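PDB 7ALK: neurogenic locus protein delta from Drosophila melanogaster, which acts as a ligand for the Notch receptor, required for the correct separation of neural and epidermal cell lineages. Local coordinates for residues L8-G16 against L70-T78; G102-H112 against L125-L136. One frame throughout, in Å; residues are numbered along the deposited sequence.

Interaction 1: residues L8-G16 against L70-T78. With NAG (2-acetamido-2-deoxy-beta-D-glucopyranose), chain C.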
loop_
_atom_site.group_PDB
_atom_site.type_symbol
_atom_site.label_atom_id
_atom_site.label_comp_id
_atom_site.label_asym_id
_atom_site.label_seq_id
_atom_site.Cartn_x
_atom_site.Cartn_y
_atom_site.Cartn_z
ATOM N N LEU A 8 -2.926 10.355 1.119
ATOM C CA LEU A 8 -3.609 11.636 1.047
ATOM C C LEU A 8 -2.711 12.666 0.377
ATOM O O LEU A 8 -1.505 12.723 0.633
ATOM C CB LEU A 8 -4.001 12.106 2.446
ATOM C CG LEU A 8 -4.601 11.050 3.375
ATOM C CD1 LEU A 8 -4.597 11.541 4.812
ATOM C CD2 LEU A 8 -6.009 10.686 2.934
ATOM N N LYS A 9 -3.302 13.488 -0.490
ATOM C CA LYS A 9 -2.550 14.491 -1.232
ATOM C C LYS A 9 -2.912 15.912 -0.817
ATOM O O LYS A 9 -2.055 16.639 -0.307
ATOM C CB LYS A 9 -2.756 14.301 -2.742
ATOM C CG LYS A 9 -2.297 12.944 -3.256
ATOM C CD LYS A 9 -2.092 12.955 -4.763
ATOM C CE LYS A 9 -3.384 13.261 -5.499
ATOM N NZ LYS A 9 -3.190 13.293 -6.976
ATOM N N TYR A 10 -4.159 16.333 -1.017
ATOM C CA TYR A 10 -4.549 17.708 -0.732
ATOM C C TYR A 10 -5.942 17.748 -0.127
ATOM O O TYR A 10 -6.873 17.140 -0.662
ATOM C CB TYR A 10 -4.509 18.565 -2.003
ATOM C CG TYR A 10 -4.490 20.053 -1.739
ATOM C CD1 TYR A 10 -3.292 20.727 -1.540
ATOM C CD2 TYR A 10 -5.669 20.786 -1.696
ATOM C CE1 TYR A 10 -3.267 22.088 -1.302
ATOM C CE2 TYR A 10 -5.654 22.148 -1.459
ATOM C CZ TYR A 10 -4.451 22.793 -1.263
ATOM O OH TYR A 10 -4.428 24.149 -1.027
ATOM N N PHE A 11 -6.075 18.461 0.986
ATOM C CA PHE A 11 -7.367 18.794 1.569
ATOM C C PHE A 11 -7.579 20.293 1.431
ATOM O O PHE A 11 -6.712 21.081 1.820
ATOM C CB PHE A 11 -7.442 18.374 3.039
ATOM C CG PHE A 11 -8.790 18.605 3.664
ATOM C CD1 PHE A 11 -9.857 17.771 3.366
ATOM C CD2 PHE A 11 -8.989 19.653 4.545
ATOM C CE1 PHE A 11 -11.098 17.980 3.937
ATOM C CE2 PHE A 11 -10.230 19.866 5.121
ATOM C CZ PHE A 11 -11.285 19.027 4.816
ATOM N N SER A 12 -8.719 20.684 0.869
ATOM C CA SER A 12 -8.994 22.074 0.527
ATOM C C SER A 12 -10.116 22.606 1.408
ATOM O O SER A 12 -11.210 22.035 1.437
ATOM C CB SER A 12 -9.363 22.206 -0.950
ATOM O OG SER A 12 -9.503 23.566 -1.321
ATOM N N ASN A 13 -9.843 23.702 2.117
ATOM C CA ASN A 13 -10.844 24.364 2.945
ATOM C C ASN A 13 -10.373 25.767 3.311
ATOM O O ASN A 13 -10.043 26.036 4.470
ATOM C CB ASN A 13 -11.134 23.541 4.203
ATOM C CG ASN A 13 -12.221 24.153 5.066
ATOM O OD1 ASN A 13 -12.035 24.351 6.266
ATOM N ND2 ASN A 13 -13.356 24.470 4.456
ATOM N N ASP A 14 -10.339 26.665 2.324
ATOM C CA ASP A 14 -9.815 28.009 2.544
ATOM C C ASP A 14 -10.694 28.837 3.470
ATOM O O ASP A 14 -10.212 29.819 4.047
ATOM C CB ASP A 14 -9.652 28.733 1.206
ATOM C CG ASP A 14 -8.723 28.004 0.259
ATOM O OD1 ASP A 14 -7.792 27.323 0.742
ATOM O OD2 ASP A 14 -8.920 28.111 -0.969
ATOM N N HIS A 15 -11.963 28.467 3.629
ATOM C CA HIS A 15 -12.891 29.230 4.449
ATOM C C HIS A 15 -12.864 28.825 5.917
ATOM O O HIS A 15 -13.406 29.556 6.753
ATOM C CB HIS A 15 -14.315 29.077 3.906
ATOM C CG HIS A 15 -14.486 29.583 2.506
ATOM N ND1 HIS A 15 -13.526 30.332 1.864
ATOM C CD2 HIS A 15 -15.506 29.445 1.627
ATOM C CE1 HIS A 15 -13.945 30.635 0.648
ATOM N NE2 HIS A 15 -15.145 30.109 0.479
ATOM N N GLY A 16 -12.249 27.691 6.249
ATOM C CA GLY A 16 -12.217 27.214 7.618
ATOM C C GLY A 16 -13.599 26.927 8.166
ATOM O O GLY A 16 -13.935 27.363 9.271
ATOM N N LEU A 70 -2.282 17.737 11.203
ATOM C CA LEU A 70 -1.310 17.926 10.133
ATOM C C LEU A 70 -1.213 19.369 9.658
ATOM O O LEU A 70 -0.130 19.803 9.252
ATOM C CB LEU A 70 -1.651 17.028 8.940
ATOM C CG LEU A 70 -1.691 15.525 9.212
ATOM C CD1 LEU A 70 -1.786 14.754 7.907
ATOM C CD2 LEU A 70 -0.471 15.088 10.008
ATOM N N GLY A 71 -2.305 20.118 9.688
ATOM C CA GLY A 71 -2.259 21.481 9.208
ATOM C C GLY A 71 -3.489 22.266 9.597
ATOM O O GLY A 71 -4.249 21.866 10.478
ATOM N N GLU A 72 -3.667 23.401 8.922
ATOM C CA GLU A 72 -4.789 24.298 9.163
ATOM C C GLU A 72 -5.467 24.631 7.842
ATOM O O GLU A 72 -4.794 24.929 6.850
ATOM C CB GLU A 72 -4.333 25.589 9.852
ATOM C CG GLU A 72 -3.706 25.381 11.218
ATOM C CD GLU A 72 -3.262 26.682 11.851
ATOM O OE1 GLU A 72 -3.068 27.668 11.110
ATOM O OE2 GLU A 72 -3.107 26.721 13.089
ATOM N N ASN A 73 -6.801 24.583 7.843
ATOM C CA ASN A 73 -7.603 24.853 6.654
ATOM C C ASN A 73 -7.162 23.972 5.491
ATOM O O ASN A 73 -7.189 22.742 5.596
ATOM C CB ASN A 73 -7.523 26.335 6.278
ATOM C CG ASN A 73 -8.479 27.192 7.087
ATOM O OD1 ASN A 73 -9.000 26.761 8.115
ATOM N ND2 ASN A 73 -8.714 28.416 6.625
ATOM N N SER A 74 -6.749 24.586 4.386
ATOM C CA SER A 74 -6.250 23.816 3.254
ATOM C C SER A 74 -4.844 23.306 3.552
ATOM O O SER A 74 -3.996 24.051 4.052
ATOM C CB SER A 74 -6.260 24.666 1.985
ATOM O OG SER A 74 -5.735 25.959 2.230
ATOM N N VAL A 75 -4.595 22.033 3.245
ATOM C CA VAL A 75 -3.380 21.342 3.667
ATOM C C VAL A 75 -2.762 20.624 2.471
ATOM O O VAL A 75 -3.465 19.928 1.731
ATOM C CB VAL A 75 -3.668 20.338 4.800
ATOM C CG1 VAL A 75 -2.426 19.515 5.125
ATOM C CG2 VAL A 75 -4.177 21.058 6.040
ATOM N N ASN A 76 -1.450 20.785 2.293
ATOM C CA ASN A 76 -0.696 20.010 1.310
ATOM C C ASN A 76 -0.092 18.809 2.025
ATOM O O ASN A 76 0.870 18.952 2.787
ATOM C CB ASN A 76 0.395 20.849 0.651
ATOM C CG ASN A 76 0.705 20.390 -0.765
ATOM O OD1 ASN A 76 0.301 19.300 -1.176
ATOM N ND2 ASN A 76 1.423 21.224 -1.516
ATOM N N LEU A 77 -0.654 17.628 1.784
ATOM C CA LEU A 77 -0.187 16.428 2.466
ATOM C C LEU A 77 0.911 15.704 1.698
ATOM O O LEU A 77 1.720 14.998 2.311
ATOM C CB LEU A 77 -1.360 15.476 2.721
ATOM C CG LEU A 77 -2.467 16.014 3.634
ATOM C CD1 LEU A 77 -3.575 16.686 2.829
ATOM C CD2 LEU A 77 -3.033 14.910 4.509
ATOM N N THR A 78 0.966 15.865 0.380
ATOM C CA THR A 78 2.008 15.231 -0.419
ATOM C C THR A 78 3.346 15.939 -0.235
ATOM O O THR A 78 4.312 15.345 0.242
ATOM C CB THR A 78 1.649 15.216 -1.917
ATOM O OG1 THR A 78 2.659 14.506 -2.644
ATOM C CG2 THR A 78 1.549 16.632 -2.458
HETATM C C1 NAG C . 1.783 21.000 -2.905
HETATM C C2 NAG C . 3.204 20.575 -3.261
HETATM C C3 NAG C . 3.422 20.734 -4.768
HETATM C C4 NAG C . 2.298 20.082 -5.571
HETATM C C5 NAG C . 0.910 20.415 -5.018
HETATM C C6 NAG C . -0.181 19.562 -5.628
HETATM C C7 NAG C . 5.497 21.066 -2.492
HETATM C C8 NAG C . 6.350 21.976 -1.660
HETATM N N2 NAG C . 4.187 21.347 -2.513
HETATM O O3 NAG C . 4.663 20.145 -5.139
HETATM O O4 NAG C . 2.355 20.550 -6.913
HETATM O O5 NAG C . 0.862 20.190 -3.603
HETATM O O6 NAG C . -1.470 20.113 -5.394
HETATM O O7 NAG C . 5.971 20.124 -3.121
#
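F11 and V75 form an antiparallel hydrogen-bonded pair: F11 N gives to V75 O, and V75 N returns a bond to F11 O at 2.7 Å. Next to it K9 O accepts twice, from L77 N and, on a lone pair, from T78 N at 3.2 Å. The closely packed side is apolar. L77 puts its two branches to different uses, CD2 against L8 CB at 3.6 Å and CD1 toward F11 CB at 4.2 Å, while F43 of strand 40-48 also touches L77. At the turn N13-G16 the N73 side chain lies against buried residues, its CB 3.1 Å from N13 O and its OD1 near G16 CA. On the other, more exposed side, the Y10 ring lies with V75 O over one face, CD1 3.4 Å from that oxygen, and N76 OD1 at its edge. With CG anti to the backbone N (chi1 -163°), the ring runs along 70-78 until its OH nears S74 CB. An alanine here would remove the ring and would probably open a gap beside V75 O and S74 CB. The turn's solvent side is D14 and H15, and at that rim S74 OG donates to D14 OD1 at 2.9 Å. N76 ND2 is bonded covalently to C1 of an N-acetylglucosamine. The chemistry therefore implies that backbone bonds and leucine packing hold the short strand 75-76 on strand 3-12, while the polar surface carries sugar.

Interaction 2: residues G102-H112 against L125-L136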
loop_
_atom_site.group_PDB
_atom_site.type_symbol
_atom_site.label_atom_id
_atom_site.label_comp_id
_atom_site.label_asym_id
_atom_site.label_seq_id
_atom_site.Cartn_x
_atom_site.Cartn_y
_atom_site.Cartn_z
ATOM N N GLY A 102 -10.149 -8.644 -3.205
ATOM C CA GLY A 102 -10.536 -7.902 -4.384
ATOM C C GLY A 102 -11.556 -6.810 -4.151
ATOM O O GLY A 102 -11.707 -5.931 -5.007
ATOM N N THR A 103 -12.262 -6.834 -3.025
ATOM C CA THR A 103 -13.240 -5.819 -2.678
ATOM C C THR A 103 -12.880 -5.212 -1.328
ATOM O O THR A 103 -12.197 -5.834 -0.508
ATOM C CB THR A 103 -14.659 -6.403 -2.629
ATOM O OG1 THR A 103 -14.701 -7.481 -1.687
ATOM C CG2 THR A 103 -15.071 -6.921 -3.998
ATOM N N PHE A 104 -13.346 -3.987 -1.099
ATOM C CA PHE A 104 -13.041 -3.298 0.145
ATOM C C PHE A 104 -14.073 -2.210 0.392
ATOM O O PHE A 104 -14.826 -1.822 -0.506
ATOM C CB PHE A 104 -11.629 -2.700 0.127
ATOM C CG PHE A 104 -11.503 -1.457 -0.710
ATOM C CD1 PHE A 104 -11.382 -1.543 -2.088
ATOM C CD2 PHE A 104 -11.497 -0.205 -0.119
ATOM C CE1 PHE A 104 -11.262 -0.403 -2.859
ATOM C CE2 PHE A 104 -11.379 0.938 -0.887
ATOM C CZ PHE A 104 -11.261 0.839 -2.258
ATOM N N SER A 105 -14.091 -1.726 1.631
ATOM C CA SER A 105 -14.899 -0.587 2.044
ATOM C C SER A 105 -14.032 0.327 2.895
ATOM O O SER A 105 -13.258 -0.145 3.732
ATOM C CB SER A 105 -16.137 -1.030 2.827
ATOM O OG SER A 105 -17.097 0.009 2.885
ATOM N N LEU A 106 -14.161 1.636 2.681
ATOM C CA LEU A 106 -13.242 2.597 3.270
ATOM C C LEU A 106 -13.998 3.827 3.751
ATOM O O LEU A 106 -14.897 4.321 3.064
ATOM C CB LEU A 106 -12.161 3.004 2.258
ATOM C CG LEU A 106 -11.148 4.071 2.669
ATOM C CD1 LEU A 106 -10.162 3.506 3.676
ATOM C CD2 LEU A 106 -10.421 4.606 1.445
ATOM N N ILE A 107 -13.629 4.313 4.935
ATOM C CA ILE A 107 -14.169 5.545 5.498
ATOM C C ILE A 107 -13.005 6.481 5.788
ATOM O O ILE A 107 -12.024 6.079 6.424
ATOM C CB ILE A 107 -14.983 5.288 6.780
ATOM C CG1 ILE A 107 -15.787 3.993 6.664
ATOM C CG2 ILE A 107 -15.902 6.463 7.070
ATOM C CD1 ILE A 107 -16.315 3.493 7.990
ATOM N N VAL A 108 -13.114 7.723 5.323
ATOM C CA VAL A 108 -12.106 8.748 5.565
ATOM C C VAL A 108 -12.817 9.996 6.067
ATOM O O VAL A 108 -13.671 10.553 5.365
ATOM C CB VAL A 108 -11.282 9.066 4.306
ATOM C CG1 VAL A 108 -10.302 10.190 4.588
ATOM C CG2 VAL A 108 -10.546 7.825 3.822
ATOM N N GLU A 109 -12.468 10.434 7.273
ATOM C CA GLU A 109 -13.075 11.600 7.898
ATOM C C GLU A 109 -12.014 12.669 8.119
ATOM O O GLU A 109 -10.910 12.366 8.585
ATOM C CB GLU A 109 -13.725 11.235 9.235
ATOM C CG GLU A 109 -14.891 10.269 9.140
ATOM C CD GLU A 109 -15.340 9.778 10.505
ATOM O OE1 GLU A 109 -14.503 9.748 11.432
ATOM O OE2 GLU A 109 -16.527 9.425 10.653
ATOM N N ALA A 110 -12.349 13.910 7.781
ATOM C CA ALA A 110 -11.529 15.066 8.113
ATOM C C ALA A 110 -12.156 15.776 9.304
ATOM O O ALA A 110 -13.346 16.104 9.280
ATOM C CB ALA A 110 -11.409 16.019 6.923
ATOM N N TRP A 111 -11.359 16.003 10.346
ATOM C CA TRP A 111 -11.867 16.508 11.613
ATOM C C TRP A 111 -11.122 17.763 12.039
ATOM O O TRP A 111 -9.926 17.916 11.783
ATOM C CB TRP A 111 -11.742 15.460 12.725
ATOM C CG TRP A 111 -12.824 14.439 12.723
ATOM C CD1 TRP A 111 -12.926 13.357 11.902
ATOM C CD2 TRP A 111 -13.961 14.395 13.592
ATOM N NE1 TRP A 111 -14.059 12.641 12.204
ATOM C CE2 TRP A 111 -14.712 13.257 13.238
ATOM C CE3 TRP A 111 -14.417 15.208 14.635
ATOM C CZ2 TRP A 111 -15.894 12.912 13.888
ATOM C CZ3 TRP A 111 -15.590 14.863 15.278
ATOM C CH2 TRP A 111 -16.316 13.725 14.904
ATOM N N HIS A 112 -11.852 18.660 12.695
ATOM C CA HIS A 112 -11.255 19.780 13.401
ATOM C C HIS A 112 -10.979 19.376 14.844
ATOM O O HIS A 112 -11.704 18.567 15.429
ATOM C CB HIS A 112 -12.172 21.003 13.364
ATOM C CG HIS A 112 -11.757 22.100 14.295
ATOM N ND1 HIS A 112 -10.729 22.973 14.008
ATOM C CD2 HIS A 112 -12.226 22.463 15.512
ATOM C CE1 HIS A 112 -10.586 23.827 15.004
ATOM N NE2 HIS A 112 -11.483 23.539 15.930
ATOM N N LEU A 125 -14.864 19.056 15.739
ATOM C CA LEU A 125 -15.992 19.186 14.824
ATOM C C LEU A 125 -15.675 18.428 13.544
ATOM O O LEU A 125 -14.600 18.611 12.965
ATOM C CB LEU A 125 -16.291 20.657 14.504
ATOM C CG LEU A 125 -16.604 21.605 15.665
ATOM C CD1 LEU A 125 -16.680 23.040 15.172
ATOM C CD2 LEU A 125 -17.902 21.206 16.349
ATOM N N LEU A 126 -16.607 17.583 13.108
ATOM C CA LEU A 126 -16.424 16.815 11.882
ATOM C C LEU A 126 -16.540 17.730 10.668
ATOM O O LEU A 126 -17.577 18.366 10.462
ATOM C CB LEU A 126 -17.456 15.692 11.804
ATOM C CG LEU A 126 -17.590 14.977 10.456
ATOM C CD1 LEU A 126 -16.345 14.159 10.144
ATOM C CD2 LEU A 126 -18.833 14.101 10.433
ATOM N N ILE A 127 -15.483 17.788 9.862
ATOM C CA ILE A 127 -15.472 18.650 8.681
ATOM C C ILE A 127 -16.081 17.951 7.472
ATOM O O ILE A 127 -16.975 18.491 6.815
ATOM C CB ILE A 127 -14.036 19.127 8.381
ATOM C CG1 ILE A 127 -13.312 19.523 9.667
ATOM C CG2 ILE A 127 -14.059 20.297 7.416
ATOM C CD1 ILE A 127 -11.848 19.829 9.455
ATOM N N GLN A 128 -15.607 16.750 7.150
ATOM C CA GLN A 128 -16.081 16.038 5.973
ATOM C C GLN A 128 -15.938 14.541 6.197
ATOM O O GLN A 128 -15.036 14.088 6.906
ATOM C CB GLN A 128 -15.313 16.457 4.713
ATOM C CG GLN A 128 -15.874 15.883 3.422
ATOM C CD GLN A 128 -15.040 16.237 2.209
ATOM O OE1 GLN A 128 -14.214 17.148 2.253
ATOM N NE2 GLN A 128 -15.251 15.513 1.117
ATOM N N ARG A 129 -16.839 13.778 5.580
ATOM C CA ARG A 129 -16.815 12.322 5.627
ATOM C C ARG A 129 -17.035 11.777 4.224
ATOM O O ARG A 129 -17.937 12.230 3.514
ATOM C CB ARG A 129 -17.888 11.780 6.575
ATOM C CG ARG A 129 -17.958 10.264 6.630
ATOM C CD ARG A 129 -19.232 9.806 7.312
ATOM N NE ARG A 129 -19.393 10.427 8.621
ATOM C CZ ARG A 129 -19.158 9.814 9.772
ATOM N NH1 ARG A 129 -18.767 8.551 9.815
ATOM N NH2 ARG A 129 -19.316 10.486 10.908
ATOM N N LEU A 130 -16.211 10.808 3.826
ATOM C CA LEU A 130 -16.332 10.177 2.521
ATOM C C LEU A 130 -16.269 8.664 2.674
ATOM O O LEU A 130 -15.565 8.140 3.542
ATOM C CB LEU A 130 -15.237 10.663 1.555
ATOM C CG LEU A 130 -13.768 10.390 1.885
ATOM C CD1 LEU A 130 -13.280 9.094 1.254
ATOM C CD2 LEU A 130 -12.908 11.559 1.439
ATOM N N LEU A 131 -17.019 7.969 1.822
ATOM C CA LEU A 131 -17.073 6.513 1.806
ATOM C C LEU A 131 -16.687 6.014 0.422
ATOM O O LEU A 131 -17.234 6.477 -0.584
ATOM C CB LEU A 131 -18.470 5.999 2.177
ATOM C CG LEU A 131 -18.880 5.898 3.651
ATOM C CD1 LEU A 131 -18.934 7.263 4.330
ATOM C CD2 LEU A 131 -20.215 5.178 3.786
ATOM N N VAL A 132 -15.748 5.072 0.372
ATOM C CA VAL A 132 -15.287 4.469 -0.875
ATOM C C VAL A 132 -15.403 2.958 -0.724
ATOM O O VAL A 132 -14.670 2.351 0.067
ATOM C CB VAL A 132 -13.849 4.874 -1.225
ATOM C CG1 VAL A 132 -13.458 4.316 -2.583
ATOM C CG2 VAL A 132 -13.705 6.385 -1.207
ATOM N N GLN A 133 -16.313 2.350 -1.484
ATOM C CA GLN A 133 -16.586 0.915 -1.396
ATOM C C GLN A 133 -16.685 0.380 -2.822
ATOM O O GLN A 133 -17.695 0.594 -3.498
ATOM C CB GLN A 133 -17.865 0.657 -0.606
ATOM C CG GLN A 133 -18.330 -0.787 -0.598
ATOM C CD GLN A 133 -19.303 -1.084 0.530
ATOM O OE1 GLN A 133 -19.115 -0.639 1.663
ATOM N NE2 GLN A 133 -20.350 -1.842 0.224
ATOM N N GLN A 134 -15.642 -0.313 -3.276
ATOM C CA GLN A 134 -15.563 -0.743 -4.668
ATOM C C GLN A 134 -14.655 -1.965 -4.770
ATOM O O GLN A 134 -14.082 -2.426 -3.778
ATOM C CB GLN A 134 -15.067 0.398 -5.560
ATOM C CG GLN A 134 -13.617 0.780 -5.315
ATOM C CD GLN A 134 -13.098 1.786 -6.322
ATOM O OE1 GLN A 134 -12.066 1.568 -6.958
ATOM N NE2 GLN A 134 -13.809 2.900 -6.469
ATOM N N VAL A 135 -14.532 -2.485 -5.990
ATOM C CA VAL A 135 -13.731 -3.669 -6.285
ATOM C C VAL A 135 -12.357 -3.210 -6.754
ATOM O O VAL A 135 -12.243 -2.482 -7.748
ATOM C CB VAL A 135 -14.407 -4.550 -7.348
ATOM C CG1 VAL A 135 -13.586 -5.803 -7.608
ATOM C CG2 VAL A 135 -15.824 -4.907 -6.927
ATOM N N LEU A 136 -11.311 -3.642 -6.054
ATOM C CA LEU A 136 -9.947 -3.212 -6.332
ATOM C C LEU A 136 -9.062 -4.420 -6.604
ATOM O O LEU A 136 -9.089 -5.401 -5.854
ATOM C CB LEU A 136 -9.386 -2.388 -5.169
ATOM C CG LEU A 136 -8.003 -1.763 -5.367
ATOM C CD1 LEU A 136 -7.903 -1.104 -6.731
ATOM C CD2 LEU A 136 -7.727 -0.751 -4.273
#
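L125 pairs with H112 at one end of the two strands, H112 N meeting L125 O at 2.8 Å and L125 N bonding back to H112 O. L126 then lays its CB over the six-membered ring of W111, 3.7 Å from the centroid and 8° off the ring normal, a CH-pi contact. Its CG stands anti to the backbone N (chi1 168°), which carries CD1 across the same indole toward NE1; that NE1 in turn donates to E109 OE1 from above the carboxylate plane. I127 and Q128 both face A110 in a classic beta bulge: A110 O accepts from I127 N at 2.8 Å and from Q128 N at 3.2 Å, and the register shifts by one residue. The amide end of Q128 turns away to T152. R129 lies alongside E109 in a salt bridge; the model sets the carboxylate over a guanidinium face, but too tightly for that placement to be more than doubtful. These strands, 103-113 and 124-135, make an antiparallel hairpin in the four-stranded sheet of the C2-like domain, with 124-135 as an outermost strand. Further on, L130 and V108 exchange two backbone bonds, and L130 CD1 packs on V108 CB at 3.6 Å, with L154 of strand 153-161 touching both side chains. L131 sets CD1 beside I107 CG2 on the other face of the sheet, whereas V132 points back to the L154 face, where its CG1 approaches F104 CZ at 4.1 Å. Backbone pairing is loose at Q134, whose side chain runs beside the phenyl ring, CG 3.6 Å from F104 CE1, before reaching K143. L136 CB meets F104 CE1 at 3.6 Å.

How the interactions relate
The centres of interactions 1 and 2 lie about 17 Å apart, and all four segments belong to the C2-like domain. Along the chain they come in series, 8-16 with 70-78 closing before 102-112 with 125-136 opens. Strand 3-12 belongs to the five-stranded antiparallel sheet, strands 103-113 and 124-135 to the four-stranded one, which residues 70-72 also reach through strand 63-72. Direct evidence that the two layers pack together is F11, whose CE1 lies 3.6 Å from A110 CB and whose CZ lies 4.0 Å from I127 CG2. One phenylalanine on strand 3-12 of interaction 1 thus meets the bulge of interaction 2, fastening together the two sheets of the C2 beta sandwich, the N-terminal domain of this Notch ligand.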